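Local coordinates for protein Esterase/lipase (Lactobacillus rhamnosus, PDB 4N5H) that probably hydrolyses carboxylic esters, and may also transfer acyl groups, as an esterase of the alpha/beta-hydrolase fold, at residues 51-59 with 82-93; 98-106 with 118-126. The protein carries 1 engineered substitution. All coordinates share one frame; numbering follows the deposited sequence. Where two conformers were deposited one is given.

After helix 2-28 and strand 35-42 the chain enters strand 52-58, the first segment of interaction 1; it then runs through strand 66-72 and a loop before residues 82-93 return to strand 52-58, closing that contact. Strand 98-102 follows helix 86-94 directly, and after residues 103-106 helix 112-129 folds back over it to close interaction 2. The two contacts are in series, neither crossing nor enclosing the other. They meet in one sheet, where strands 52-58 and 98-102 are antiparallel neighbours: Tyr56 N lies 2.8 Å from Val99 O, a probable hydrogen bond. Helices 86-94 and 112-129 cover opposite faces of that sheet, so together the contacts build two helix layers onto the alpha/beta-hydrolase core.

Interaction 1 of 2, residues 51-59 with 82-93; sequences QTLNLYYPA and RNLNRNYCRYLA. With IPA (isopropyl alcohol), chain C.
Strand 52-58 of the alpha/beta-hydrolase sheet is covered here by helix 86-94 and the turn leading into it, with Arg82 and Tyr56 as the main contacts. Arg82 reaches with its extended chain across the strand and offers the edge of its guanidinium to two side chains. NE donates to Thr52 OG1 at 2.8 Å, close to the guanidinium plane, while NH1 reaches a lone pair of Asn54 OD1 in the carbonyl plane, also at 2.8 Å. The Asn54 amide stands steeply to the guanidinium, their planes 75° apart, and its other end, ND2, gives a fairly straight bond to Asn83 OD1 at 2.9 Å. Both ends of this buried amide are therefore held, which fixes its flip. Thr52 OG1 is also hydrogen-bonded to Pro49 O. An alanine in place of Arg82 would probably cost Asn54 OD1 one of its donors and Thr52 OG1 its guanidinium partner, leaving the amide less firmly held.

Further along, the Tyr56 ring slides between strand and helix. With CG anti to the carbonyl carbon (chi1 -50°), it reaches back beside the turn, and Cys89 CB sits over one face in a CH-pi contact, 3.6 Å from the ring centroid. Cys89 SG lies obliquely to the same ring. A water in the ring plane joins Tyr56 OH to Arg82 O, to which it donates at 2.6 Å. At the helix's far end Ala93 CB packs on Tyr56 CB at 3.7 Å, and Pro58 CD rests on Ala93 O. On the outer side, Arg86 NH1 binds Asn83 O and an isopropyl alcohol probably taken from the crystallisation liquor. A helix packed on the face of the sheet, its axis 38° from that of the strand, is the layered packing of the alpha/beta-hydrolase fold.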
loop_
_atom_site.group_PDB
_atom_site.type_symbol
_atom_site.label_atom_id
_atom_site.label_comp_id
_atom_site.label_asym_id
_atom_site.label_seq_id
_atom_site.Cartn_x
_atom_site.Cartn_y
_atom_site.Cartn_z
ATOM N N GLN A 51 20.832 -15.222 -4.676
ATOM C CA GLN A 51 21.229 -15.771 -6.010
ATOM C C GLN A 51 19.990 -15.824 -6.955
ATOM O O GLN A 51 19.635 -16.875 -7.538
ATOM C CB GLN A 51 21.957 -17.091 -5.864
ATOM C CG GLN A 51 23.297 -16.907 -5.091
ATOM C CD GLN A 51 24.017 -18.217 -4.808
ATOM O OE1 GLN A 51 23.369 -19.186 -4.391
ATOM N NE2 GLN A 51 25.301 -18.311 -5.165
ATOM N N THR A 52 19.379 -14.684 -7.015
ATOM C CA THR A 52 18.180 -14.465 -7.806
ATOM C C THR A 52 18.309 -13.167 -8.603
ATOM O O THR A 52 19.147 -12.326 -8.321
ATOM C CB THR A 52 16.884 -14.386 -6.920
ATOM O OG1 THR A 52 17.059 -13.349 -5.957
ATOM C CG2 THR A 52 16.608 -15.729 -6.272
ATOM N N LEU A 53 17.459 -13.023 -9.587
ATOM C CA LEU A 53 17.484 -11.808 -10.486
ATOM C C LEU A 53 16.068 -11.394 -10.850
ATOM O O LEU A 53 15.123 -12.205 -10.770
ATOM C CB LEU A 53 18.432 -11.969 -11.699
ATOM C CG LEU A 53 18.123 -13.146 -12.601
ATOM C CD1 LEU A 53 17.000 -12.820 -13.607
ATOM C CD2 LEU A 53 19.298 -13.508 -13.466
ATOM N N ASN A 54 15.965 -10.118 -11.314
ATOM C CA ASN A 54 14.747 -9.585 -11.865
ATOM C C ASN A 54 15.022 -9.210 -13.314
ATOM O O ASN A 54 16.152 -8.774 -13.667
ATOM C CB ASN A 54 14.270 -8.287 -11.176
ATOM C CG ASN A 54 13.844 -8.499 -9.719
ATOM O OD1 ASN A 54 13.460 -9.538 -9.286
ATOM N ND2 ASN A 54 13.961 -7.450 -8.984
ATOM N N LEU A 55 13.952 -9.296 -14.089
ATOM C CA LEU A 55 13.914 -8.821 -15.490
ATOM C C LEU A 55 12.843 -7.756 -15.637
ATOM O O LEU A 55 11.708 -7.863 -15.147
ATOM C CB LEU A 55 13.637 -9.943 -16.474
ATOM C CG LEU A 55 14.542 -11.200 -16.320
ATOM C CD1 LEU A 55 14.171 -12.272 -17.291
ATOM C CD2 LEU A 55 16.011 -10.829 -16.479
ATOM N N TYR A 56 13.162 -6.738 -16.455
ATOM C CA TYR A 56 12.273 -5.587 -16.623
ATOM C C TYR A 56 12.166 -5.300 -18.144
ATOM O O TYR A 56 13.145 -5.423 -18.913
ATOM C CB TYR A 56 12.825 -4.311 -15.975
ATOM C CG TYR A 56 13.284 -4.455 -14.545
ATOM C CD1 TYR A 56 14.507 -4.994 -14.217
ATOM C CD2 TYR A 56 12.489 -3.940 -13.517
ATOM C CE1 TYR A 56 14.933 -5.093 -12.897
ATOM C CE2 TYR A 56 12.930 -3.989 -12.192
ATOM C CZ TYR A 56 14.154 -4.614 -11.889
ATOM O OH TYR A 56 14.606 -4.627 -10.583
ATOM N N TYR A 57 10.980 -4.862 -18.554
ATOM C CA TYR A 57 10.689 -4.593 -19.950
ATOM C C TYR A 57 9.651 -3.454 -20.092
ATOM O O TYR A 57 8.842 -3.201 -19.254
ATOM C CB TYR A 57 9.917 -5.821 -20.525
ATOM C CG TYR A 57 10.559 -7.185 -20.263
ATOM C CD1 TYR A 57 10.232 -7.888 -19.142
ATOM C CD2 TYR A 57 11.432 -7.765 -21.141
ATOM C CE1 TYR A 57 10.749 -9.105 -18.867
ATOM C CE2 TYR A 57 11.962 -9.014 -20.907
ATOM C CZ TYR A 57 11.597 -9.704 -19.729
ATOM O OH TYR A 57 12.103 -10.965 -19.509
ATOM N N PRO A 58 9.721 -2.810 -21.250
ATOM C CA PRO A 58 8.586 -1.857 -21.511
ATOM C C PRO A 58 7.294 -2.622 -21.561
ATOM O O PRO A 58 7.315 -3.782 -21.984
ATOM C CB PRO A 58 8.972 -1.315 -22.921
ATOM C CG PRO A 58 9.920 -2.281 -23.490
ATOM C CD PRO A 58 10.630 -2.974 -22.386
ATOM N N ALA A 59 6.200 -2.034 -21.097
ATOM C CA ALA A 59 4.926 -2.717 -21.211
ATOM C C ALA A 59 4.490 -3.007 -22.630
ATOM O O ALA A 59 3.896 -4.046 -22.819
ATOM C CB ALA A 59 3.853 -1.985 -20.442
ATOM N N ARG A 82 18.480 -7.619 -5.349
ATOM C CA ARG A 82 17.962 -7.381 -6.701
ATOM C C ARG A 82 16.882 -6.329 -6.786
ATOM O O ARG A 82 16.573 -5.853 -7.880
ATOM C CB ARG A 82 17.453 -8.685 -7.300
ATOM C CG ARG A 82 16.266 -9.330 -6.591
ATOM C CD ARG A 82 15.877 -10.655 -7.268
ATOM N NE ARG A 82 15.070 -11.394 -6.316
ATOM C CZ ARG A 82 13.831 -11.105 -5.914
ATOM N NH1 ARG A 82 13.024 -10.275 -6.577
ATOM N NH2 ARG A 82 13.367 -11.761 -4.839
ATOM N N ASN A 83 16.257 -5.967 -5.661
ATOM C CA ASN A 83 15.219 -4.935 -5.681
ATOM C C ASN A 83 15.701 -3.519 -5.414
ATOM O O ASN A 83 14.946 -2.532 -5.626
ATOM C CB ASN A 83 14.104 -5.308 -4.671
ATOM C CG ASN A 83 13.350 -6.562 -5.082
ATOM O OD1 ASN A 83 13.142 -6.852 -6.261
ATOM N ND2 ASN A 83 13.020 -7.387 -4.088
ATOM N N LEU A 84 16.948 -3.371 -4.965
ATOM C CA LEU A 84 17.454 -2.068 -4.559
ATOM C C LEU A 84 17.336 -1.004 -5.610
ATOM O O LEU A 84 16.917 0.123 -5.304
ATOM C CB LEU A 84 18.892 -2.159 -4.023
ATOM C CG LEU A 84 19.553 -0.886 -3.564
ATOM C CD1 LEU A 84 18.794 -0.356 -2.333
ATOM C CD2 LEU A 84 20.986 -1.159 -3.118
ATOM N N ASN A 85 17.744 -1.344 -6.853
ATOM C CA ASN A 85 17.688 -0.403 -7.963
ATOM C C ASN A 85 16.501 -0.591 -8.852
ATOM O O ASN A 85 16.519 -0.267 -10.049
ATOM C CB ASN A 85 19.007 -0.573 -8.801
ATOM C CG ASN A 85 20.249 -0.031 -8.089
ATOM O OD1 ASN A 85 20.193 0.500 -6.988
ATOM N ND2 ASN A 85 21.375 -0.181 -8.767
ATOM N N ARG A 86 15.381 -1.062 -8.289
ATOM C CA ARG A 86 14.252 -1.331 -9.136
ATOM C C ARG A 86 13.716 -0.128 -9.922
ATOM O O ARG A 86 13.370 -0.292 -11.101
ATOM C CB ARG A 86 13.152 -2.034 -8.398
ATOM C CG ARG A 86 12.470 -1.191 -7.362
ATOM C CD ARG A 86 11.657 -2.137 -6.434
ATOM N NE ARG A 86 11.060 -1.464 -5.288
ATOM C CZ ARG A 86 11.646 -1.270 -4.126
ATOM N NH1 ARG A 86 12.873 -1.658 -3.914
ATOM N NH2 ARG A 86 10.970 -0.660 -3.151
ATOM N N ASN A 87 13.667 1.072 -9.320
ATOM C CA ASN A 87 13.088 2.222 -10.054
ATOM C C ASN A 87 14.013 2.640 -11.194
ATOM O O ASN A 87 13.526 2.909 -12.267
ATOM C CB ASN A 87 12.818 3.390 -9.132
ATOM C CG ASN A 87 11.490 3.184 -8.380
ATOM O OD1 ASN A 87 10.717 2.190 -8.607
ATOM N ND2 ASN A 87 11.216 4.103 -7.491
ATOM N N TYR A 88 15.300 2.609 -10.958
ATOM C CA TYR A 88 16.268 2.928 -12.022
ATOM C C TYR A 88 16.160 1.923 -13.143
ATOM O O TYR A 88 16.101 2.295 -14.327
ATOM C CB TYR A 88 17.664 2.895 -11.442
ATOM C CG TYR A 88 18.845 3.027 -12.376
ATOM C CD1 TYR A 88 19.676 1.949 -12.607
ATOM C CD2 TYR A 88 19.138 4.223 -13.021
ATOM C CE1 TYR A 88 20.782 2.037 -13.414
ATOM C CE2 TYR A 88 20.257 4.333 -13.813
ATOM C CZ TYR A 88 21.119 3.267 -13.969
ATOM O OH TYR A 88 22.260 3.334 -14.724
ATOM N N CYS A 89 16.094 0.638 -12.797
ATOM C CA CYS A 89 15.912 -0.405 -13.826
ATOM C C CYS A 89 14.618 -0.238 -14.589
ATOM O O CYS A 89 14.592 -0.409 -15.811
ATOM C CB CYS A 89 16.029 -1.790 -13.226
ATOM S SG CYS A 89 17.723 -2.248 -12.715
ATOM N N ARG A 90 13.500 0.045 -13.893
ATOM C CA ARG A 90 12.242 0.278 -14.614
ATOM C C ARG A 90 12.376 1.452 -15.564
ATOM O O ARG A 90 11.862 1.431 -16.710
ATOM C CB ARG A 90 11.125 0.609 -13.616
ATOM C CG ARG A 90 10.677 -0.541 -12.728
ATOM C CD ARG A 90 9.833 -0.053 -11.536
ATOM N NE ARG A 90 9.296 -1.225 -10.847
ATOM C CZ ARG A 90 9.088 -1.301 -9.499
ATOM N NH1 ARG A 90 9.280 -0.294 -8.676
ATOM N NH2 ARG A 90 8.611 -2.408 -8.982
ATOM N N TYR A 91 13.034 2.519 -15.104
ATOM C CA TYR A 91 13.220 3.667 -15.996
ATOM C C TYR A 91 13.933 3.246 -17.293
ATOM O O TYR A 91 13.499 3.550 -18.416
ATOM C CB TYR A 91 13.943 4.893 -15.377
ATOM C CG TYR A 91 14.112 5.941 -16.422
ATOM C CD1 TYR A 91 12.993 6.714 -16.846
ATOM C CD2 TYR A 91 15.345 6.144 -17.045
ATOM C CE1 TYR A 91 13.140 7.616 -17.868
ATOM C CE2 TYR A 91 15.445 7.067 -18.086
ATOM C CZ TYR A 91 14.346 7.759 -18.489
ATOM O OH TYR A 91 14.445 8.719 -19.491
ATOM N N LEU A 92 15.039 2.572 -17.141
ATOM C CA LEU A 92 15.765 2.176 -18.355
ATOM C C LEU A 92 14.888 1.306 -19.247
ATOM O O LEU A 92 14.853 1.496 -20.462
ATOM C CB LEU A 92 17.071 1.494 -17.972
ATOM C CG LEU A 92 18.043 2.251 -17.108
ATOM C CD1 LEU A 92 19.228 1.385 -16.725
ATOM C CD2 LEU A 92 18.439 3.564 -17.847
ATOM N N ALA A 93 14.185 0.331 -18.676
ATOM C CA ALA A 93 13.287 -0.542 -19.456
ATOM C C ALA A 93 12.195 0.250 -20.183
ATOM O O ALA A 93 11.878 -0.061 -21.341
ATOM C CB ALA A 93 12.613 -1.604 -18.534
HETATM C C1 IPA C . 12.579 -0.420 -0.239
HETATM C C2 IPA C . 14.086 -0.772 -0.331
HETATM C C3 IPA C . 14.284 -1.724 0.838
HETATM O O2 IPA C . 14.367 -1.519 -1.585
HETATM O O HOH W 1 17.228 -5.225 -10.349
#

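Interaction 2 of 2, residues 98-106 with 118-126; sequences AVMGMGYRL and DIFASLRWL
In the alpha/beta-hydrolase fold, helix 112-129 packs on the central sheet, and here its residues 118-126 run roughly antiparallel to strand 98-102, the axes of these segments 149° apart and 9.3 Å at closest approach. Met100 and Met102, both directed at the helix, straddle Ser122. The bent chain of Met100 brings CE to 3.6 Å from Ser122 OG, and its CB meets Leu126 CD2. Met102 sets CG against the same hydroxyl at 3.5 Å, with CE alongside. Ser122 OG keeps its proton for the helix: it donates to a lone pair of Ile119 O, which also accepts from Leu123 N, so the serine turns its polar end to its own backbone while methionine carbons pack against it. Ile119 CG1 touches both Met102 SD and Tyr104 CD1. The phenol end of Tyr104 leads away from the helix, its OH bonded to His73 O.

Past the strand, Asp118 takes over. Its CB packs on Tyr104 CB, and its carboxylate crosses the Arg105 guanidinium at about a right angle as side chains go, the two planes 42° apart. Gln51 NE2 also bonds Asp118 OD1, to which Arg105 NH2 adds a weak bond. Asp118 OD2 carries two donors: Arg105 N, nearly in line with the C-O bond at 2.8 Å, and Arg105 NE, in a salt bridge on the syn lone pair at 2.9 Å.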
loop_
_atom_site.group_PDB
_atom_site.type_symbol
_atom_site.label_atom_id
_atom_site.label_comp_id
_atom_site.label_asym_id
_atom_site.label_seq_id
_atom_site.Cartn_x
_atom_site.Cartn_y
_atom_site.Cartn_z
ATOM N N ALA A 98 15.509 -4.221 -22.605
ATOM C CA ALA A 98 15.321 -5.409 -21.791
ATOM C C ALA A 98 16.414 -5.326 -20.724
ATOM O O ALA A 98 17.605 -5.239 -20.994
ATOM C CB ALA A 98 15.474 -6.664 -22.599
ATOM N N VAL A 99 16.007 -5.318 -19.462
ATOM C CA VAL A 99 16.949 -5.062 -18.364
ATOM C C VAL A 99 16.954 -6.231 -17.390
ATOM O O VAL A 99 15.902 -6.764 -16.939
ATOM C CB VAL A 99 16.555 -3.751 -17.615
ATOM C CG1 VAL A 99 17.483 -3.388 -16.507
ATOM C CG2 VAL A 99 16.359 -2.589 -18.626
ATOM N N MET A 100 18.146 -6.607 -16.975
ATOM C CA MET A 100 18.323 -7.611 -15.956
ATOM C C MET A 100 19.096 -6.995 -14.818
ATOM O O MET A 100 20.098 -6.278 -15.016
ATOM C CB MET A 100 19.078 -8.864 -16.563
ATOM C CG MET A 100 19.302 -9.917 -15.500
ATOM S SD MET A 100 20.754 -9.857 -14.433
ATOM C CE MET A 100 21.916 -10.650 -15.478
ATOM N N GLY A 101 18.642 -7.260 -13.604
ATOM C CA GLY A 101 19.405 -6.893 -12.402
ATOM C C GLY A 101 19.457 -8.059 -11.423
ATOM O O GLY A 101 18.448 -8.651 -11.143
ATOM N N MET A 102 20.653 -8.361 -10.903
ATOM C CA MET A 102 20.872 -9.530 -10.094
ATOM C C MET A 102 21.162 -9.179 -8.653
ATOM O O MET A 102 21.693 -8.132 -8.358
ATOM C CB MET A 102 21.976 -10.423 -10.676
ATOM C CG MET A 102 23.385 -10.018 -10.355
ATOM S SD MET A 102 23.889 -8.366 -10.942
ATOM C CE MET A 102 23.898 -8.566 -12.726
ATOM N N GLY A 103 20.808 -10.119 -7.787
ATOM C CA GLY A 103 21.391 -10.216 -6.459
ATOM C C GLY A 103 22.725 -10.903 -6.509
ATOM O O GLY A 103 23.033 -11.586 -7.467
ATOM N N TYR A 104 23.527 -10.666 -5.477
ATOM C CA TYR A 104 24.775 -11.393 -5.264
ATOM C C TYR A 104 24.956 -11.468 -3.765
ATOM O O TYR A 104 24.491 -10.590 -2.992
ATOM C CB TYR A 104 25.970 -10.720 -5.967
ATOM C CG TYR A 104 26.183 -9.224 -5.716
ATOM C CD1 TYR A 104 25.681 -8.269 -6.573
ATOM C CD2 TYR A 104 26.795 -8.780 -4.587
ATOM C CE1 TYR A 104 25.809 -6.910 -6.318
ATOM C CE2 TYR A 104 26.996 -7.408 -4.334
ATOM C CZ TYR A 104 26.478 -6.451 -5.230
ATOM O OH TYR A 104 26.634 -5.099 -4.982
ATOM N N ARG A 105 25.585 -12.561 -3.347
ATOM C CA ARG A 105 25.839 -12.720 -1.902
ATOM C C ARG A 105 26.687 -11.559 -1.372
ATOM O O ARG A 105 27.529 -11.017 -2.069
ATOM C CB ARG A 105 26.454 -14.097 -1.606
ATOM C CG ARG A 105 25.517 -15.243 -1.931
ATOM C CD ARG A 105 26.215 -16.568 -1.971
ATOM N NE ARG A 105 27.181 -16.642 -3.035
ATOM C CZ ARG A 105 28.163 -17.519 -3.163
ATOM N NH1 ARG A 105 28.303 -18.480 -2.291
ATOM N NH2 ARG A 105 28.961 -17.439 -4.176
ATOM N N LEU A 106 26.525 -11.272 -0.062
ATOM C CA LEU A 106 27.088 -10.089 0.509
ATOM C C LEU A 106 28.285 -10.457 1.454
ATOM O O LEU A 106 28.253 -11.501 2.084
ATOM C CB LEU A 106 26.034 -9.376 1.339
ATOM C CG LEU A 106 24.808 -8.850 0.526
ATOM C CD1 LEU A 106 23.801 -8.141 1.401
ATOM C CD2 LEU A 106 25.248 -7.977 -0.595
ATOM N N ASP A 118 28.852 -15.075 -8.499
ATOM C CA ASP A 118 27.379 -14.862 -8.571
ATOM C C ASP A 118 27.010 -14.027 -9.771
ATOM O O ASP A 118 26.107 -14.367 -10.546
ATOM C CB ASP A 118 26.856 -14.184 -7.310
ATOM C CG ASP A 118 26.868 -15.109 -6.088
ATOM O OD1 ASP A 118 27.076 -16.355 -6.243
ATOM O OD2 ASP A 118 26.666 -14.598 -4.961
ATOM N N ILE A 119 27.746 -12.945 -9.971
ATOM C CA ILE A 119 27.455 -12.097 -11.178
ATOM C C ILE A 119 27.627 -12.837 -12.477
ATOM O O ILE A 119 26.744 -12.802 -13.351
ATOM C CB ILE A 119 28.233 -10.749 -11.119
ATOM C CG1 ILE A 119 27.879 -9.906 -9.927
ATOM C CG2 ILE A 119 28.072 -9.981 -12.366
ATOM C CD1 ILE A 119 28.830 -8.777 -9.547
ATOM N N PHE A 120 28.736 -13.599 -12.628
ATOM C CA PHE A 120 28.924 -14.363 -13.854
ATOM C C PHE A 120 27.846 -15.450 -14.023
ATOM O O PHE A 120 27.413 -15.723 -15.134
ATOM C CB PHE A 120 30.324 -14.986 -13.904
ATOM C CG PHE A 120 31.304 -14.133 -14.614
ATOM C CD1 PHE A 120 31.969 -13.123 -13.880
ATOM C CD2 PHE A 120 31.514 -14.266 -15.971
ATOM C CE1 PHE A 120 32.841 -12.286 -14.520
ATOM C CE2 PHE A 120 32.396 -13.434 -16.643
ATOM C CZ PHE A 120 32.992 -12.411 -15.933
ATOM N N ALA A 121 27.354 -16.024 -12.917
ATOM C CA ALA A 121 26.262 -16.989 -13.044
ATOM C C ALA A 121 24.963 -16.374 -13.531
ATOM O O ALA A 121 24.251 -16.965 -14.378
ATOM C CB ALA A 121 25.970 -17.650 -11.686
ATOM N N SER A 122 24.685 -15.120 -13.092
ATOM C CA SER A 122 23.512 -14.386 -13.612
ATOM C C SER A 122 23.700 -14.062 -15.072
ATOM O O SER A 122 22.740 -14.180 -15.853
ATOM C CB SER A 122 23.215 -13.112 -12.823
ATOM O OG SER A 122 24.110 -12.050 -13.055
ATOM N N LEU A 123 24.914 -13.750 -15.503
ATOM C CA LEU A 123 25.147 -13.466 -16.951
ATOM C C LEU A 123 24.982 -14.754 -17.770
ATOM O O LEU A 123 24.402 -14.756 -18.829
ATOM C CB LEU A 123 26.581 -12.944 -17.193
ATOM C CG LEU A 123 27.008 -11.682 -16.436
ATOM C CD1 LEU A 123 28.465 -11.341 -16.730
ATOM C CD2 LEU A 123 26.199 -10.550 -16.798
ATOM N N ARG A 124 25.545 -15.878 -17.277
ATOM C CA ARG A 124 25.386 -17.149 -17.897
ATOM C C ARG A 124 23.930 -17.571 -18.004
ATOM O O ARG A 124 23.491 -18.025 -19.040
ATOM C CB ARG A 124 26.190 -18.247 -17.192
ATOM C CG ARG A 124 26.379 -19.478 -18.068
ATOM C CD ARG A 124 27.501 -20.449 -17.520
ATOM N NE ARG A 124 28.604 -19.679 -16.918
ATOM C CZ ARG A 124 29.587 -19.087 -17.592
ATOM N NH1 ARG A 124 29.723 -19.306 -18.901
ATOM N NH2 ARG A 124 30.455 -18.312 -16.936
ATOM N N TRP A 125 23.156 -17.413 -16.931
ATOM C CA TRP A 125 21.736 -17.630 -16.999
ATOM C C TRP A 125 21.100 -16.828 -18.122
ATOM O O TRP A 125 20.331 -17.345 -18.942
ATOM C CB TRP A 125 21.104 -17.263 -15.656
ATOM C CG TRP A 125 19.652 -17.662 -15.563
ATOM C CD1 TRP A 125 19.135 -18.815 -15.048
ATOM C CD2 TRP A 125 18.542 -16.891 -15.985
ATOM N NE1 TRP A 125 17.783 -18.818 -15.130
ATOM C CE2 TRP A 125 17.371 -17.618 -15.642
ATOM C CE3 TRP A 125 18.407 -15.616 -16.554
ATOM C CZ2 TRP A 125 16.098 -17.161 -15.958
ATOM C CZ3 TRP A 125 17.131 -15.167 -16.813
ATOM C CH2 TRP A 125 16.015 -15.944 -16.564
ATOM N N LEU A 126 21.419 -15.552 -18.168
ATOM C CA LEU A 126 20.819 -14.704 -19.208
ATOM C C LEU A 126 21.242 -15.178 -20.618
ATOM O O LEU A 126 20.450 -15.085 -21.581
ATOM C CB LEU A 126 21.209 -13.233 -18.973
ATOM C CG LEU A 126 20.351 -12.196 -19.731
ATOM C CD1 LEU A 126 18.932 -12.135 -19.220
ATOM C CD2 LEU A 126 20.998 -10.798 -19.542
#